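Local coordinates for two-domain protein containing predicted PHP-like metal-dependent phosphoesterase (Bacteroides vulgatus ATCC 8482, PDB 3E38), which binds a cluster of three zinc ions in a PHP-like domain and is probably a metal-dependent phosphoesterase, perhaps acting on nucleic acid, at residues 28-32 against 59-63; 52-58 against 90-96. One frame throughout, in Å; residues are numbered along the deposited sequence.

How the interactions relate
Interactions 1 and 2 lie side by side at the metal-bearing end of the PHP-like domain, their centres about 11 Å apart. Residues 59-63 follow directly on 52-58, so the strand that pairs in interaction 2 runs into the loop that packs in interaction 1. Both reach the same zinc ion: Asp31 of interaction 1 and His56 of interaction 2 bind it, with His196 as a further protein ligand. Glu93 of interaction 2 joins the other two zinc ions. A probable second-shell hydrogen bond, Ser30 OG to Glu55 OE1 at 2.6 Å, ties the contacts together. Packing adds to it, with Ser30 CB 3.5 Å from His56 N.

Interaction 1: 28-32 against 59-63; sequences VFSDG and YRPHK. With ZN (zinc ion), chain J.
Asp31 meets Tyr59 beside a zinc ion, where the loop after strand 17-22 packs on the loop after strand 50-56 in the PHP-like fold. The carboxylate binds the metal unevenly, with OD2 at 1.8 Å and OD1 at 2.5 Å from the zinc; His56 and His196 share this ion. Asp31 CB lies 3.6 Å from Tyr59 CE2, and OD2 sits at the edge of the phenol ring, in its plane, with carboxylate and ring planes 83° apart. Pro61 CD covers one face of that ring, 3.9 Å above its plane.

Further out, the His62 imidazole enters the curve of 28-32. Its CG is anti to its own carbonyl carbon (chi1 -59°), which helps aim ND1 at Val28 O; the bond is 2.9 Å long, nearly straight at 164°, and lies in the ring plane. Trp35 of a second subunit stacks on His62. A water takes the His62 N-H and donates to Ser30 O, joining the loops a second time. Arg60 to Lys63 form a type I beta turn. Arg60 NH1 bonds to Ser68 O and to another water, whose link to Phe29 O is weak, while Arg60 CD lies 3.6 Å from Phe29 O.

Interaction 2: 52-58 against 90-96; sequences SLTEHIE and KGSEITR. With ZN (zinc ion), chain I; ZN (zinc ion), chain J; ZN (zinc ion), chain H.
Strands 54-56 and 91-95 run parallel, their axes 4.1 Å apart at closest approach and inclined by 32°, and two direct backbone bonds, Glu93 N to Glu55 O and Ile57 N to Glu93 O, hold them round His56. Towards Ser52 the strands are joined through water: one molecule links Leu53 O to Gly91 N, another Glu55 N to Gly91 O. His56 and Glu93 lie side by side on one face and point the same way, ring and carboxylate planes 19° apart. His56 NE2 binds one zinc ion at 2.1 Å. Glu93, with CG anti to its backbone N (chi1 -168°) and its chain extended, reaches two others through OE1 and OE2, each at 2.2 Å, and a water bridges that pair of metals. The strands belong to a beta-alpha-beta unit with helix 72-83; His56, at the end of strand 54-56, and Glu93, within 91-95, supply ligands to the trinuclear site of the PHP-like domain.

A second shell fixes the imidazole: His56 ND1 donates to Thr95 OG1 at 2.5 Å, in the ring plane, and this hydroxyl donates in turn to Glu93 O. Ile57 N and Thr95 OG1 grip that carbonyl oxygen from opposite faces of its plane. Beyond the metals, Glu58, bent at chi2, brings its carboxylate to the end of the neighbouring strand. Its OE1 accepts from Thr95 N at 2.9 Å, above the carboxylate plane, and OE2 forms a salt bridge with Arg96 NE at 3.0 Å; a water spans Glu58 OE2 and Arg96 NH2, and Gln116 also holds the guanidinium group.

Interaction 1: 28-32 against 59-63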
# COMPACT_ATOMS: atom_id res chain seq x y z
N VAL B 28 13.53 24.90 -6.33
CA VAL B 28 13.07 25.89 -7.27
C VAL B 28 14.13 27.00 -7.56
O VAL B 28 13.90 27.90 -8.38
CB VAL B 28 11.75 26.61 -6.74
CG1 VAL B 28 10.55 25.67 -6.81
CG2 VAL B 28 11.96 27.16 -5.36
N PHE B 29 15.26 26.91 -6.85
CA PHE B 29 16.35 27.89 -6.93
C PHE B 29 17.25 27.51 -8.10
O PHE B 29 18.16 28.23 -8.47
CB PHE B 29 17.04 28.11 -5.59
CG PHE B 29 16.26 29.03 -4.65
CD1 PHE B 29 15.23 28.56 -3.87
CD2 PHE B 29 16.59 30.35 -4.54
CE1 PHE B 29 14.50 29.40 -3.06
CE2 PHE B 29 15.86 31.22 -3.74
CZ PHE B 29 14.82 30.72 -2.97
N SER B 30 16.95 26.34 -8.67
CA SER B 30 17.46 25.94 -10.00
C SER B 30 16.24 25.40 -10.74
O SER B 30 15.27 26.12 -10.89
CB SER B 30 18.66 24.96 -10.06
OG SER B 30 18.52 23.85 -9.20
N ASP B 31 16.29 24.12 -11.11
CA ASP B 31 15.23 23.46 -11.93
C ASP B 31 14.39 22.48 -11.13
O ASP B 31 13.56 21.77 -11.64
CB ASP B 31 15.81 22.80 -13.21
CG ASP B 31 16.78 21.66 -12.92
OD1 ASP B 31 17.22 21.58 -11.77
OD2 ASP B 31 17.13 20.84 -13.83
N GLY B 32 14.63 22.44 -9.85
CA GLY B 32 13.81 21.66 -8.92
C GLY B 32 12.41 22.25 -8.81
O GLY B 32 12.16 23.38 -9.20
N TYR B 59 22.21 26.64 -14.86
CA TYR B 59 20.83 26.48 -15.27
C TYR B 59 19.84 26.78 -14.16
O TYR B 59 19.62 25.98 -13.26
CB TYR B 59 20.65 25.07 -15.79
CG TYR B 59 19.28 24.78 -16.37
CD1 TYR B 59 18.81 25.52 -17.43
CD2 TYR B 59 18.50 23.73 -15.88
CE1 TYR B 59 17.58 25.25 -18.00
CE2 TYR B 59 17.26 23.43 -16.45
CZ TYR B 59 16.82 24.21 -17.51
OH TYR B 59 15.60 24.00 -18.11
N ARG B 60 19.19 27.91 -14.32
CA ARG B 60 18.19 28.44 -13.34
C ARG B 60 16.99 29.00 -14.08
O ARG B 60 16.85 30.20 -14.29
CB ARG B 60 18.85 29.52 -12.47
CG ARG B 60 20.04 29.00 -11.61
CD ARG B 60 20.48 30.01 -10.60
NE ARG B 60 21.19 31.11 -11.25
CZ ARG B 60 21.51 32.25 -10.64
NH1 ARG B 60 21.16 32.50 -9.37
NH2 ARG B 60 22.14 33.17 -11.33
N PRO B 61 16.10 28.12 -14.51
CA PRO B 61 15.04 28.61 -15.37
C PRO B 61 13.97 29.42 -14.67
O PRO B 61 13.08 29.94 -15.33
CB PRO B 61 14.43 27.32 -15.91
CG PRO B 61 14.64 26.34 -14.81
CD PRO B 61 16.06 26.68 -14.34
N HIS B 62 14.05 29.54 -13.35
CA HIS B 62 13.00 30.27 -12.64
C HIS B 62 13.47 31.63 -12.26
O HIS B 62 12.75 32.39 -11.59
CB HIS B 62 12.61 29.56 -11.36
CG HIS B 62 12.09 28.18 -11.55
ND1 HIS B 62 12.36 27.16 -10.67
CD2 HIS B 62 11.34 27.64 -12.54
CE1 HIS B 62 11.79 26.05 -11.10
NE2 HIS B 62 11.17 26.31 -12.23
N LYS B 63 14.67 31.96 -12.75
CA LYS B 63 15.38 33.21 -12.34
C LYS B 63 14.61 34.52 -12.51
O LYS B 63 14.82 35.45 -11.75
CB LYS B 63 16.79 33.32 -12.97
CG LYS B 63 16.86 33.42 -14.48
CD LYS B 63 18.31 33.63 -14.92
CE LYS B 63 18.47 33.55 -16.44
ZN ZN J . 18.33 19.73 -13.06
O HOH W 1 18.67 31.49 -7.95
O HOH W 2 15.77 28.88 -11.30

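Interaction 2: 52-58 against 90-96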
# COMPACT_ATOMS: atom_id res chain seq x y z
N SER B 52 22.89 17.26 0.38
CA SER B 52 23.47 18.43 -0.24
C SER B 52 22.51 18.91 -1.32
O SER B 52 22.27 18.18 -2.30
CB SER B 52 24.84 18.09 -0.84
OG SER B 52 25.49 19.23 -1.37
N LEU B 53 21.95 20.10 -1.13
CA LEU B 53 21.10 20.75 -2.13
C LEU B 53 22.08 21.38 -3.12
O LEU B 53 22.74 22.39 -2.85
CB LEU B 53 20.17 21.76 -1.48
CG LEU B 53 19.01 22.39 -2.24
CD1 LEU B 53 18.20 21.39 -3.02
CD2 LEU B 53 18.11 23.17 -1.25
N THR B 54 22.22 20.69 -4.26
CA THR B 54 23.20 21.02 -5.27
C THR B 54 22.57 21.62 -6.50
O THR B 54 22.44 20.97 -7.51
CB THR B 54 24.00 19.78 -5.67
OG1 THR B 54 23.14 18.87 -6.37
CG2 THR B 54 24.61 19.12 -4.45
N GLU B 55 22.24 22.90 -6.40
CA GLU B 55 21.62 23.64 -7.50
C GLU B 55 22.58 23.77 -8.68
O GLU B 55 23.81 23.78 -8.56
CB GLU B 55 21.15 25.05 -7.09
CG GLU B 55 20.34 25.24 -5.77
CD GLU B 55 18.99 24.57 -5.68
OE1 GLU B 55 18.54 23.88 -6.63
OE2 GLU B 55 18.34 24.75 -4.61
N HIS B 56 21.98 23.83 -9.86
CA HIS B 56 22.74 24.08 -11.07
C HIS B 56 23.26 25.49 -10.93
O HIS B 56 22.54 26.41 -10.50
CB HIS B 56 21.87 24.05 -12.34
CG HIS B 56 21.32 22.71 -12.68
ND1 HIS B 56 22.09 21.71 -13.26
CD2 HIS B 56 20.07 22.20 -12.56
CE1 HIS B 56 21.34 20.64 -13.45
NE2 HIS B 56 20.11 20.91 -13.03
N ILE B 57 24.51 25.66 -11.32
CA ILE B 57 25.15 26.94 -11.34
C ILE B 57 24.64 27.64 -12.60
O ILE B 57 24.11 28.76 -12.54
CB ILE B 57 26.72 26.85 -11.38
CG1 ILE B 57 27.25 26.33 -10.03
CG2 ILE B 57 27.34 28.20 -11.79
CD1 ILE B 57 27.10 27.31 -8.85
N GLU B 58 24.73 26.93 -13.73
CA GLU B 58 24.47 27.53 -15.05
C GLU B 58 23.01 27.50 -15.48
O GLU B 58 22.60 28.25 -16.34
CB GLU B 58 25.31 26.85 -16.14
CG GLU B 58 26.81 26.90 -15.93
CD GLU B 58 27.31 25.85 -14.97
OE1 GLU B 58 26.46 25.21 -14.32
OE2 GLU B 58 28.53 25.64 -14.89
N LYS B 90 26.97 21.99 1.85
CA LYS B 90 26.86 22.99 0.82
C LYS B 90 27.45 22.43 -0.48
O LYS B 90 28.54 21.85 -0.52
CB LYS B 90 27.58 24.27 1.23
CG LYS B 90 27.62 25.31 0.10
CD LYS B 90 28.36 26.60 0.51
CE LYS B 90 27.42 27.65 1.10
NZ LYS B 90 26.58 28.26 0.05
N GLY B 91 26.71 22.60 -1.56
CA GLY B 91 27.18 22.12 -2.85
C GLY B 91 26.41 22.73 -3.97
O GLY B 91 25.39 23.44 -3.76
N SER B 92 26.93 22.38 -5.14
CA SER B 92 26.44 22.85 -6.42
C SER B 92 26.79 21.93 -7.55
O SER B 92 27.78 21.16 -7.51
CB SER B 92 27.03 24.23 -6.77
OG SER B 92 26.68 25.25 -5.83
N GLU B 93 26.01 22.13 -8.60
CA GLU B 93 26.13 21.38 -9.84
C GLU B 93 26.61 22.21 -11.02
O GLU B 93 25.91 23.08 -11.56
CB GLU B 93 24.79 20.70 -10.22
CG GLU B 93 25.03 19.70 -11.35
CD GLU B 93 23.81 18.95 -11.77
OE1 GLU B 93 22.63 19.20 -11.38
OE2 GLU B 93 24.07 18.04 -12.49
N ILE B 94 27.84 21.89 -11.42
CA ILE B 94 28.53 22.53 -12.56
C ILE B 94 27.99 21.74 -13.73
O ILE B 94 28.26 20.56 -13.90
CB ILE B 94 30.08 22.46 -12.46
CG1 ILE B 94 30.56 23.01 -11.13
CG2 ILE B 94 30.74 23.16 -13.63
CD1 ILE B 94 32.03 22.58 -10.76
N THR B 95 27.15 22.44 -14.47
CA THR B 95 26.35 21.92 -15.53
C THR B 95 26.89 22.42 -16.84
O THR B 95 26.75 23.59 -17.18
CB THR B 95 24.87 22.44 -15.37
OG1 THR B 95 24.43 22.36 -13.99
CG2 THR B 95 23.93 21.68 -16.26
N ARG B 96 27.53 21.53 -17.55
CA ARG B 96 28.07 21.83 -18.86
C ARG B 96 27.77 20.74 -19.89
O ARG B 96 27.30 19.68 -19.57
CB ARG B 96 29.57 21.99 -18.75
CG ARG B 96 29.96 23.06 -17.75
CD ARG B 96 29.75 24.47 -18.31
NE ARG B 96 30.19 25.47 -17.35
CZ ARG B 96 30.82 26.59 -17.67
NH1 ARG B 96 31.14 26.84 -18.93
NH2 ARG B 96 31.21 27.43 -16.72
ZN ZN I . 21.26 17.48 -11.06
ZN ZN J . 18.33 19.73 -13.06
ZN ZN H . 23.02 16.98 -14.11
O HOH W 3 24.19 23.88 -1.18
O HOH W 4 23.26 24.98 -4.61
O HOH W 5 29.87 27.89 -14.05
O HOH W 6 22.33 16.40 -12.53